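Local coordinates for protein glycosaminoglycan xylosylkinase (Hydra vulgaris, PDB 5XOM) that probably transfers a phosphate group to xylose in the glycosaminoglycan linker of proteoglycans, as a kinase of the Fam20 family, at residues T174-D179 and L184-K189; Y115-I120 and D350-I355; E127-H132 and R195-C200; H48-W53 and L74-S79. One frame throughout, in Å; residues are numbered along the deposited sequence.

Contact 1: residues T174-D179 and L184-K189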
# COMPACT_ATOMS: atom_id res chain seq x y z
N THR A 174 -37.49 5.53 -19.66
CA THR A 174 -38.37 5.30 -20.80
C THR A 174 -37.87 4.23 -21.76
O THR A 174 -38.57 3.94 -22.73
CB THR A 174 -38.60 6.59 -21.59
OG1 THR A 174 -37.36 7.03 -22.17
CG2 THR A 174 -39.14 7.68 -20.68
N THR A 175 -36.70 3.64 -21.52
CA THR A 175 -36.23 2.54 -22.37
C THR A 175 -36.30 1.20 -21.65
O THR A 175 -35.76 0.21 -22.14
CB THR A 175 -34.79 2.80 -22.85
OG1 THR A 175 -33.87 2.70 -21.76
CG2 THR A 175 -34.67 4.18 -23.46
N PHE A 176 -36.97 1.15 -20.50
CA PHE A 176 -37.22 -0.13 -19.84
C PHE A 176 -38.39 -0.84 -20.50
O PHE A 176 -39.43 -0.22 -20.79
CB PHE A 176 -37.48 0.07 -18.36
CG PHE A 176 -36.24 0.12 -17.53
CD1 PHE A 176 -35.50 1.29 -17.44
CD2 PHE A 176 -35.78 -1.01 -16.88
CE1 PHE A 176 -34.34 1.33 -16.70
CE2 PHE A 176 -34.62 -0.97 -16.14
CZ PHE A 176 -33.90 0.20 -16.04
N ILE A 177 -38.23 -2.13 -20.76
CA ILE A 177 -39.26 -2.96 -21.37
C ILE A 177 -39.18 -4.35 -20.74
O ILE A 177 -38.26 -4.67 -19.99
CB ILE A 177 -39.10 -3.09 -22.90
CG1 ILE A 177 -37.77 -3.78 -23.23
CG2 ILE A 177 -39.21 -1.73 -23.59
CD1 ILE A 177 -37.59 -4.05 -24.71
N LYS A 178 -40.16 -5.19 -21.07
CA LYS A 178 -40.10 -6.60 -20.76
C LYS A 178 -39.93 -7.39 -22.05
O LYS A 178 -40.43 -7.00 -23.10
CB LYS A 178 -41.35 -7.09 -20.01
CG LYS A 178 -41.60 -6.35 -18.71
CD LYS A 178 -43.01 -6.57 -18.18
CE LYS A 178 -43.38 -8.03 -18.03
NZ LYS A 178 -44.77 -8.15 -17.50
N ASP A 179 -39.19 -8.49 -21.96
CA ASP A 179 -39.01 -9.38 -23.09
C ASP A 179 -40.13 -10.43 -23.10
O ASP A 179 -41.03 -10.41 -22.26
CB ASP A 179 -37.60 -9.98 -23.09
CG ASP A 179 -37.39 -11.02 -21.99
OD1 ASP A 179 -38.33 -11.35 -21.24
OD2 ASP A 179 -36.25 -11.52 -21.89
N LEU A 184 -37.22 -8.07 -17.04
CA LEU A 184 -37.11 -6.62 -17.15
C LEU A 184 -35.81 -6.28 -17.86
O LEU A 184 -34.74 -6.80 -17.52
CB LEU A 184 -37.16 -5.98 -15.76
CG LEU A 184 -36.99 -4.46 -15.67
CD1 LEU A 184 -38.05 -3.75 -16.50
CD2 LEU A 184 -37.07 -4.04 -14.21
N CYS A 185 -35.90 -5.41 -18.87
CA CYS A 185 -34.78 -5.06 -19.73
C CYS A 185 -34.75 -3.56 -19.93
O CYS A 185 -35.69 -2.84 -19.59
CB CYS A 185 -34.89 -5.75 -21.10
SG CYS A 185 -35.44 -7.48 -21.10
N PHE A 186 -33.64 -3.06 -20.49
CA PHE A 186 -33.62 -1.70 -21.01
C PHE A 186 -32.72 -1.66 -22.24
O PHE A 186 -31.81 -2.49 -22.39
CB PHE A 186 -33.18 -0.67 -19.95
CG PHE A 186 -31.70 -0.69 -19.61
CD1 PHE A 186 -31.21 -1.52 -18.61
CD2 PHE A 186 -30.83 0.17 -20.26
CE1 PHE A 186 -29.86 -1.51 -18.28
CE2 PHE A 186 -29.47 0.18 -19.94
CZ PHE A 186 -28.99 -0.66 -18.95
N TYR A 187 -33.00 -0.72 -23.14
CA TYR A 187 -32.26 -0.63 -24.40
C TYR A 187 -31.52 0.68 -24.65
O TYR A 187 -30.82 0.78 -25.66
CB TYR A 187 -33.20 -0.91 -25.59
CG TYR A 187 -34.35 0.04 -25.76
CD1 TYR A 187 -34.19 1.24 -26.45
CD2 TYR A 187 -35.62 -0.27 -25.28
CE1 TYR A 187 -35.25 2.12 -26.62
CE2 TYR A 187 -36.68 0.60 -25.45
CZ TYR A 187 -36.49 1.79 -26.12
OH TYR A 187 -37.55 2.66 -26.29
N GLY A 188 -31.65 1.68 -23.77
CA GLY A 188 -30.84 2.90 -23.87
C GLY A 188 -31.20 3.81 -25.04
O GLY A 188 -32.17 3.60 -25.76
N LYS A 189 -30.37 4.85 -25.22
CA LYS A 189 -30.58 5.83 -26.28
C LYS A 189 -29.32 6.15 -27.09
O LYS A 189 -29.25 7.22 -27.72
CB LYS A 189 -31.17 7.12 -25.70
CG LYS A 189 -32.58 6.92 -25.18
CD LYS A 189 -33.16 8.19 -24.60
CE LYS A 189 -34.62 7.95 -24.26
NZ LYS A 189 -35.35 7.54 -25.49
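Phe176 and Phe186 sit opposite each other in a beta hairpin, the antiparallel pair of strands 176-178 and 184-186, as a non-hydrogen-bonded pair. The next pair, Ile177 and Cys185, is the hydrogen-bonded one: Ile177 N gives to Cys185 O (2.9 Å) and Cys185 N to Ile177 O (2.7 Å).

Phe176 can be followed outward from its backbone. CB rests near Cys185 O, and a chi1 of -86° turns CG away from the carbonyl carbon and over strand 184-186. One ortho carbon, CD2, meets both Cys185 O at 3.3 Å and Leu184 CD1 at 3.6 Å, the methyl coming in at the ring edge. The middle of one ring face is taken by Phe186 CB, a CH-pi contact 3.8 Å from the centroid, while CZ at the tip touches both CB and CD1 of Phe186. Phenylalanine suits this place because the same ring also packs on Leu160 and Val164 of helix 160-164.

Ile177 and Cys185 project from the other face of the hairpin. Here Tyr187 lays its ring on Thr175, whose CB stands 3.7 Å over the ring centre, and Ile177 CG2 touches the edge. The backbone holds this corner as well, through Tyr187 N to Thr175 O at 3.1 Å. Just beyond comes Gly188, whose positive phi of 71° favours glycine. Thr175 OG1, already bonded to Leu172 O, lies 3.2 Å from Gly188 N and accepts a weak, bent hydrogen bond from it.

Contact 2: residues Y115-I120 and D350-I355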
# COMPACT_ATOMS: atom_id res chain seq x y z
N TYR A 115 -23.81 -11.43 -23.24
CA TYR A 115 -23.50 -12.72 -23.83
C TYR A 115 -23.30 -13.74 -22.72
O TYR A 115 -23.02 -13.39 -21.57
CB TYR A 115 -22.21 -12.70 -24.67
CG TYR A 115 -22.18 -11.78 -25.87
CD1 TYR A 115 -22.92 -12.07 -27.01
CD2 TYR A 115 -21.40 -10.64 -25.87
CE1 TYR A 115 -22.87 -11.24 -28.12
CE2 TYR A 115 -21.35 -9.80 -26.97
CZ TYR A 115 -22.09 -10.11 -28.09
OH TYR A 115 -22.05 -9.27 -29.19
N SER A 116 -23.43 -15.02 -23.09
CA SER A 116 -22.95 -16.08 -22.22
C SER A 116 -21.43 -16.05 -22.13
O SER A 116 -20.74 -15.52 -23.01
CB SER A 116 -23.38 -17.45 -22.75
OG SER A 116 -24.78 -17.52 -22.90
N ARG A 117 -20.90 -16.67 -21.06
CA ARG A 117 -19.45 -16.71 -20.89
C ARG A 117 -18.76 -17.46 -22.01
O ARG A 117 -17.62 -17.16 -22.34
CB ARG A 117 -19.08 -17.39 -19.57
CG ARG A 117 -19.45 -16.59 -18.35
CD ARG A 117 -18.51 -15.38 -18.14
NE ARG A 117 -18.66 -14.90 -16.78
CZ ARG A 117 -19.66 -14.12 -16.40
NH1 ARG A 117 -20.57 -13.69 -17.27
NH2 ARG A 117 -19.74 -13.74 -15.13
N ASN A 118 -19.45 -18.42 -22.62
CA ASN A 118 -18.82 -19.26 -23.63
C ASN A 118 -19.18 -18.86 -25.05
O ASN A 118 -18.91 -19.62 -25.98
CB ASN A 118 -19.16 -20.73 -23.38
CG ASN A 118 -20.63 -21.01 -23.52
OD1 ASN A 118 -21.46 -20.10 -23.55
ND2 ASN A 118 -20.98 -22.29 -23.63
N LYS A 119 -19.78 -17.68 -25.24
CA LYS A 119 -20.06 -17.21 -26.59
C LYS A 119 -18.77 -17.02 -27.38
O LYS A 119 -17.82 -16.41 -26.89
CB LYS A 119 -20.83 -15.89 -26.54
CG LYS A 119 -21.25 -15.38 -27.92
CD LYS A 119 -22.23 -16.34 -28.57
CE LYS A 119 -23.08 -15.68 -29.65
NZ LYS A 119 -22.39 -15.57 -30.96
N ILE A 120 -18.76 -17.51 -28.62
CA ILE A 120 -17.67 -17.29 -29.55
C ILE A 120 -18.14 -16.19 -30.50
O ILE A 120 -19.13 -16.37 -31.21
CB ILE A 120 -17.32 -18.57 -30.33
CG1 ILE A 120 -16.98 -19.75 -29.41
CG2 ILE A 120 -16.14 -18.32 -31.24
CD1 ILE A 120 -16.02 -19.45 -28.30
N ASP A 350 -14.01 -11.71 -7.33
CA ASP A 350 -15.06 -10.80 -7.78
C ASP A 350 -16.43 -11.45 -7.60
O ASP A 350 -16.56 -12.67 -7.72
CB ASP A 350 -14.82 -10.41 -9.24
CG ASP A 350 -15.88 -9.48 -9.79
OD1 ASP A 350 -15.58 -8.27 -9.87
OD2 ASP A 350 -17.00 -9.92 -10.11
N PRO A 351 -17.46 -10.67 -7.26
CA PRO A 351 -18.77 -11.26 -6.94
C PRO A 351 -19.42 -12.05 -8.07
O PRO A 351 -20.25 -12.92 -7.78
CB PRO A 351 -19.62 -10.05 -6.55
CG PRO A 351 -18.64 -9.07 -5.99
CD PRO A 351 -17.39 -9.26 -6.83
N ILE A 352 -19.10 -11.81 -9.34
CA ILE A 352 -19.80 -12.52 -10.40
C ILE A 352 -18.92 -13.60 -11.02
O ILE A 352 -19.23 -14.13 -12.09
CB ILE A 352 -20.37 -11.56 -11.46
CG1 ILE A 352 -19.25 -10.96 -12.31
CG2 ILE A 352 -21.20 -10.46 -10.79
CD1 ILE A 352 -19.77 -10.12 -13.47
N TYR A 353 -17.82 -13.96 -10.35
CA TYR A 353 -16.94 -15.06 -10.76
C TYR A 353 -17.71 -16.38 -10.94
O TYR A 353 -18.62 -16.66 -10.16
CB TYR A 353 -15.84 -15.23 -9.71
CG TYR A 353 -14.85 -16.34 -9.99
CD1 TYR A 353 -13.73 -16.11 -10.76
CD2 TYR A 353 -15.04 -17.61 -9.45
CE1 TYR A 353 -12.81 -17.12 -11.01
CE2 TYR A 353 -14.14 -18.63 -9.70
CZ TYR A 353 -13.02 -18.38 -10.48
OH TYR A 353 -12.12 -19.39 -10.73
N PRO A 354 -17.32 -17.22 -11.92
CA PRO A 354 -16.23 -17.12 -12.93
C PRO A 354 -16.35 -15.95 -13.90
O PRO A 354 -17.44 -15.64 -14.39
CB PRO A 354 -16.32 -18.46 -13.70
CG PRO A 354 -17.31 -19.29 -13.01
CD PRO A 354 -18.05 -18.49 -11.99
N ILE A 355 -15.21 -15.32 -14.18
CA ILE A 355 -15.16 -14.17 -15.07
C ILE A 355 -14.82 -14.59 -16.50
O ILE A 355 -15.40 -14.08 -17.46
CB ILE A 355 -14.13 -13.15 -14.54
CG1 ILE A 355 -14.48 -12.72 -13.11
CG2 ILE A 355 -14.03 -11.95 -15.46
CD1 ILE A 355 -15.88 -12.17 -12.94
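A single carbonyl oxygen, Pro354 O, takes two hydrogen bonds from one side chain: Arg117 grips it side-on, with NE at 2.8 Å and NH2 at 3.1 Å. The oxygen lies in the guanidinium plane, where both N-H bonds can be aimed at it, the one from NE being the straighter (154° against 136°). NH2 adds a weak bond to Ile352 O, and also forms a salt bridge with Glu207, which probably helps fix the rotation of the group. The arginine chain, bent at chi2 (-74°), turns the NE/NH2 edge of the guanidinium toward the acceptors.

Ile352 O belongs to a type I beta turn, Asp350 to Tyr353, and Pro354 O follows the cis peptide bond between Tyr353 and Pro354; the stretch links helices 339-347 and 358-382. An Asx turn stiffens its start, Asp350 OD2 accepting from Ile352 N at 2.9 Å. Aspartate fits there because its second oxygen, OD1, takes the backbone N-H of Gly155. A leucine in place of Arg117 would probably leave Pro354 O without its two donors and Glu207 without its salt-bridge mate. Ile352 sends its CG1 and CD1 to within 4.0 Å of Arg117 NH2, and its branched side chain packs on His132 and Ile136 of helix 132-144.

Contact 3: residues E127-H132 and R195-C200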
# COMPACT_ATOMS: atom_id res chain seq x y z
N GLU A 127 -16.06 -7.10 -33.61
CA GLU A 127 -17.49 -7.37 -33.68
C GLU A 127 -18.11 -7.38 -32.28
O GLU A 127 -17.46 -7.72 -31.28
CB GLU A 127 -17.71 -8.73 -34.35
CG GLU A 127 -19.14 -9.05 -34.75
CD GLU A 127 -19.54 -8.31 -36.01
OE1 GLU A 127 -18.64 -7.82 -36.72
OE2 GLU A 127 -20.75 -8.22 -36.28
N GLY A 128 -19.40 -7.02 -32.21
CA GLY A 128 -20.26 -7.35 -31.08
C GLY A 128 -20.41 -6.23 -30.06
O GLY A 128 -19.86 -5.13 -30.18
N TYR A 129 -21.18 -6.55 -29.02
CA TYR A 129 -21.40 -5.67 -27.88
C TYR A 129 -20.21 -5.70 -26.94
O TYR A 129 -19.40 -6.63 -26.94
CB TYR A 129 -22.63 -6.10 -27.08
CG TYR A 129 -23.87 -6.32 -27.90
CD1 TYR A 129 -24.33 -5.37 -28.78
CD2 TYR A 129 -24.58 -7.50 -27.80
CE1 TYR A 129 -25.46 -5.57 -29.53
CE2 TYR A 129 -25.71 -7.71 -28.55
CZ TYR A 129 -26.15 -6.75 -29.41
OH TYR A 129 -27.29 -6.95 -30.17
N ASP A 130 -20.13 -4.67 -26.10
CA ASP A 130 -19.20 -4.68 -24.98
C ASP A 130 -19.46 -5.88 -24.08
O ASP A 130 -20.61 -6.16 -23.73
CB ASP A 130 -19.37 -3.39 -24.17
CG ASP A 130 -18.60 -2.22 -24.75
OD1 ASP A 130 -18.08 -2.36 -25.88
OD2 ASP A 130 -18.56 -1.14 -24.11
N ARG A 131 -18.39 -6.59 -23.70
CA ARG A 131 -18.48 -7.71 -22.75
C ARG A 131 -18.17 -7.20 -21.35
O ARG A 131 -17.05 -6.75 -21.08
CB ARG A 131 -17.53 -8.85 -23.11
CG ARG A 131 -18.04 -9.81 -24.19
CD ARG A 131 -18.10 -9.16 -25.55
NE ARG A 131 -16.78 -9.14 -26.16
CZ ARG A 131 -16.52 -8.64 -27.35
NH1 ARG A 131 -17.47 -8.10 -28.11
NH2 ARG A 131 -15.28 -8.67 -27.81
N HIS A 132 -19.16 -7.28 -20.46
CA HIS A 132 -18.98 -6.80 -19.10
C HIS A 132 -17.87 -7.57 -18.37
O HIS A 132 -17.12 -6.98 -17.59
CB HIS A 132 -20.29 -6.92 -18.33
CG HIS A 132 -20.62 -8.32 -17.93
ND1 HIS A 132 -20.78 -9.34 -18.84
CD2 HIS A 132 -20.80 -8.88 -16.71
CE1 HIS A 132 -21.06 -10.46 -18.21
NE2 HIS A 132 -21.08 -10.21 -16.91
N ARG A 195 -34.96 -0.85 -29.41
CA ARG A 195 -35.84 -1.73 -28.65
C ARG A 195 -35.64 -3.21 -29.00
O ARG A 195 -35.91 -4.08 -28.17
CB ARG A 195 -37.29 -1.30 -28.90
CG ARG A 195 -38.37 -2.28 -28.52
CD ARG A 195 -39.74 -1.68 -28.80
NE ARG A 195 -40.75 -2.11 -27.84
CZ ARG A 195 -41.22 -1.33 -26.87
NH1 ARG A 195 -40.80 -0.08 -26.76
NH2 ARG A 195 -42.14 -1.79 -26.03
N LYS A 196 -35.16 -3.51 -30.20
CA LYS A 196 -34.97 -4.92 -30.54
C LYS A 196 -33.65 -5.49 -30.03
O LYS A 196 -33.44 -6.70 -30.14
CB LYS A 196 -35.02 -5.10 -32.06
CG LYS A 196 -36.38 -4.89 -32.71
CD LYS A 196 -36.21 -4.43 -34.16
CE LYS A 196 -37.07 -5.24 -35.12
NZ LYS A 196 -38.49 -5.32 -34.70
N GLU A 197 -32.78 -4.66 -29.45
CA GLU A 197 -31.50 -5.11 -28.91
C GLU A 197 -31.35 -4.66 -27.46
O GLU A 197 -30.48 -3.85 -27.13
CB GLU A 197 -30.35 -4.59 -29.76
CG GLU A 197 -30.35 -5.13 -31.19
CD GLU A 197 -29.25 -4.52 -32.04
OE1 GLU A 197 -29.58 -3.69 -32.92
OE2 GLU A 197 -28.07 -4.85 -31.82
N PRO A 198 -32.20 -5.17 -26.57
CA PRO A 198 -32.11 -4.76 -25.16
C PRO A 198 -31.09 -5.60 -24.40
O PRO A 198 -30.72 -6.70 -24.80
CB PRO A 198 -33.52 -5.03 -24.64
CG PRO A 198 -33.95 -6.25 -25.42
CD PRO A 198 -33.29 -6.14 -26.78
N ALA A 199 -30.64 -5.03 -23.29
CA ALA A 199 -29.96 -5.80 -22.25
C ALA A 199 -31.01 -6.25 -21.25
O ALA A 199 -31.77 -5.43 -20.74
CB ALA A 199 -28.89 -4.96 -21.55
N CYS A 200 -31.06 -7.56 -21.00
CA CYS A 200 -32.13 -8.14 -20.20
C CYS A 200 -31.57 -8.78 -18.93
O CYS A 200 -30.50 -9.39 -18.94
CB CYS A 200 -32.89 -9.18 -21.01
SG CYS A 200 -34.00 -8.43 -22.22
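Tyr129 and Glu197 meet through one hydrogen bond, the tyrosine hydroxyl OH giving its proton to Glu197 OE2 at 2.8 Å. The acceptor uses its anti lone pair, the one turned away from OE1, and lies at the edge of the ring, near its plane; ring and carboxylate are turned 43° against each other. Nothing else joins the two segments, whose nearest CA atoms, those of Tyr129 and Glu197, are 10.2 Å apart. This is the loose side: near the surface, Glu197 CG stands anti to its carbonyl carbon (chi1 -64°), and the extended chain beyond carries OE2 out to the long tyrosine's hydroxyl. The other carboxylate oxygen, OE1, takes the amide of Asn194.

The glutamate stands just ahead of strand 199-200, an outer strand of a small three-stranded antiparallel sheet, and the tyrosine belongs to the loop that runs into helix 132-144, with Arg131 at its N-cap.

Packing is much closer on that loop's own side. Arg131 folds back so that NH1 reaches Glu127 O (3.2 Å) and Tyr129 O (2.7 Å), one nitrogen tying together the residues on either side of Gly128. The glycine has a positive phi of 98°; a beta carbon there would be crowded by Arg131 NH1. The Tyr129 ring meets the ring of Tyr115 and makes a cation-pi contact with Arg114, while Tyr129 N donates to Tyr115 OH.

Contact 4: residues H48-W53 and L74-S79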
# COMPACT_ATOMS: atom_id res chain seq x y z
N HIS A 48 -12.47 7.08 3.94
CA HIS A 48 -13.51 6.62 3.03
C HIS A 48 -12.92 6.18 1.70
O HIS A 48 -11.94 6.76 1.20
CB HIS A 48 -14.57 7.70 2.78
CG HIS A 48 -15.79 7.16 2.11
ND1 HIS A 48 -15.91 7.06 0.74
CD2 HIS A 48 -16.94 6.63 2.61
CE1 HIS A 48 -17.08 6.53 0.43
NE2 HIS A 48 -17.72 6.26 1.55
N ALA A 49 -13.53 5.15 1.12
CA ALA A 49 -13.00 4.54 -0.10
C ALA A 49 -12.89 5.53 -1.25
O ALA A 49 -11.94 5.47 -2.04
CB ALA A 49 -13.87 3.35 -0.50
N TRP A 50 -13.85 6.46 -1.39
CA TRP A 50 -13.74 7.37 -2.52
C TRP A 50 -12.55 8.30 -2.38
O TRP A 50 -11.97 8.71 -3.39
CB TRP A 50 -15.03 8.19 -2.71
CG TRP A 50 -16.32 7.41 -2.85
CD1 TRP A 50 -17.57 7.85 -2.51
CD2 TRP A 50 -16.51 6.07 -3.37
NE1 TRP A 50 -18.51 6.89 -2.79
CE2 TRP A 50 -17.89 5.79 -3.31
CE3 TRP A 50 -15.64 5.09 -3.88
CZ2 TRP A 50 -18.42 4.57 -3.73
CZ3 TRP A 50 -16.17 3.89 -4.30
CH2 TRP A 50 -17.55 3.64 -4.22
N ASP A 51 -12.13 8.59 -1.15
CA ASP A 51 -10.90 9.36 -0.96
C ASP A 51 -9.67 8.52 -1.29
O ASP A 51 -8.69 9.04 -1.84
CB ASP A 51 -10.82 9.89 0.47
CG ASP A 51 -11.82 11.01 0.73
OD1 ASP A 51 -12.03 11.86 -0.17
OD2 ASP A 51 -12.38 11.05 1.84
N VAL A 52 -9.70 7.23 -0.96
CA VAL A 52 -8.61 6.33 -1.35
C VAL A 52 -8.44 6.34 -2.87
O VAL A 52 -7.32 6.37 -3.38
CB VAL A 52 -8.87 4.91 -0.82
CG1 VAL A 52 -7.79 3.96 -1.31
CG2 VAL A 52 -8.94 4.93 0.71
N TRP A 53 -9.56 6.31 -3.60
CA TRP A 53 -9.51 6.36 -5.06
C TRP A 53 -8.93 7.68 -5.55
O TRP A 53 -8.04 7.71 -6.41
CB TRP A 53 -10.92 6.13 -5.63
CG TRP A 53 -11.12 6.42 -7.10
CD1 TRP A 53 -12.15 7.12 -7.66
CD2 TRP A 53 -10.31 5.98 -8.20
NE1 TRP A 53 -12.03 7.16 -9.03
CE2 TRP A 53 -10.90 6.46 -9.39
CE3 TRP A 53 -9.13 5.22 -8.30
CZ2 TRP A 53 -10.37 6.22 -10.65
CZ3 TRP A 53 -8.59 4.98 -9.56
CH2 TRP A 53 -9.21 5.48 -10.72
N LEU A 74 -12.83 -1.54 -4.25
CA LEU A 74 -13.70 -2.52 -4.89
C LEU A 74 -14.87 -2.91 -3.99
O LEU A 74 -16.01 -3.04 -4.45
CB LEU A 74 -12.90 -3.76 -5.29
CG LEU A 74 -11.77 -3.56 -6.30
CD1 LEU A 74 -11.11 -4.90 -6.65
CD2 LEU A 74 -12.30 -2.89 -7.57
N LYS A 75 -14.60 -3.10 -2.69
CA LYS A 75 -15.67 -3.44 -1.76
C LYS A 75 -16.72 -2.34 -1.71
O LYS A 75 -17.93 -2.62 -1.66
CB LYS A 75 -15.09 -3.68 -0.37
CG LYS A 75 -16.11 -4.12 0.68
CD LYS A 75 -15.41 -4.34 2.02
CE LYS A 75 -16.39 -4.75 3.10
NZ LYS A 75 -17.05 -6.02 2.74
N ALA A 76 -16.30 -1.08 -1.73
CA ALA A 76 -17.27 0.01 -1.71
C ALA A 76 -18.09 0.05 -2.99
O ALA A 76 -19.30 0.28 -2.95
CB ALA A 76 -16.56 1.35 -1.49
N MET A 77 -17.44 -0.14 -4.14
CA MET A 77 -18.17 -0.23 -5.40
C MET A 77 -19.18 -1.37 -5.37
O MET A 77 -20.29 -1.25 -5.92
CB MET A 77 -17.22 -0.42 -6.58
CG MET A 77 -16.26 0.74 -6.85
SD MET A 77 -14.93 0.23 -7.95
CE MET A 77 -15.83 -0.05 -9.49
N SER A 78 -18.82 -2.48 -4.74
CA SER A 78 -19.68 -3.65 -4.73
C SER A 78 -20.96 -3.42 -3.94
O SER A 78 -22.02 -3.93 -4.33
CB SER A 78 -18.90 -4.84 -4.17
OG SER A 78 -19.78 -5.90 -3.85
N SER A 79 -20.90 -2.63 -2.87
CA SER A 79 -22.03 -2.52 -1.96
C SER A 79 -22.67 -1.14 -1.87
O SER A 79 -23.76 -1.03 -1.29
CB SER A 79 -21.60 -2.95 -0.54
OG SER A 79 -20.55 -2.13 -0.06
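A chi1 of -55° sets Trp50 CG opposite its own carbonyl carbon, and chi2 (153°) then swings the six-membered ring toward Ala76 and Met77. A similar first torsion at Met77 leaves its CG within 4.1 Å of Trp50 CZ3, though the sulfur end leads off elsewhere. Ala76 CB lies 3.7 Å from Trp50 CH2, and the backbone N of Met77 is close to the same carbon; both approach the ring obliquely.

Beside the indole the helices come nearest. Ala49 CB and Ala76 CB stand 3.5 Å apart, tighter than usual for two carbons, and residues this small are what let the backbones approach so closely at this point. The axes of the two short helical segments pass 10.0 Å apart at their closest, with N-to-C directions at 129°, and the indole reaches across to the other helix.

The indole is also held from its own helix and beyond. His48, the N-cap, accepts from Trp50 N through ND1 at 3.0 Å, which places His48 CE1 3.3 Å above the indole plane, toward its rim, while Trp50 NE1 donates to Asp101 O. A serine instead of Trp50 would probably open a gap beside Ala76 and Met77 and leave Asp101 O without this donor.

Lys75 faces the second subunit, donating to Asn46 of that chain. On the sheet side, Trp50 packs on Gln106 of strand 106-112 and Met77 on Leu212 of strand 205-212, so that helices 49-56 and 67-79 form a helical layer on the five-stranded antiparallel sheet, consistent with the smaller lobe of a kinase-like fold.

How the contacts relate
Contacts 1 and 3 share the small three-stranded sheet: strand 184-186 pairs with strand 199-200 through Phe186 O and Ala199 N (2.9 Å), and the Cys185-Cys200 disulfide locks them, the contact centres being about 12 Å apart. Contact 3 in turn leans on contact 2, Glu207 OE1 serving both Arg117 NH2 and His132 NE2; the two contact centres are about 15 Å apart. Contact 4 closes earliest in the chain and is more remote, touching contact 2 lightly through Pro351 CG and Ser78 OG at 4.0 Å. The side chain of Asp179 in contact 1 lies about 8 Å from an N-acetylglucosamine, probably a sugar of an attached glycan and not a substrate. No nucleotide or substrate marks an active site among the four contacts.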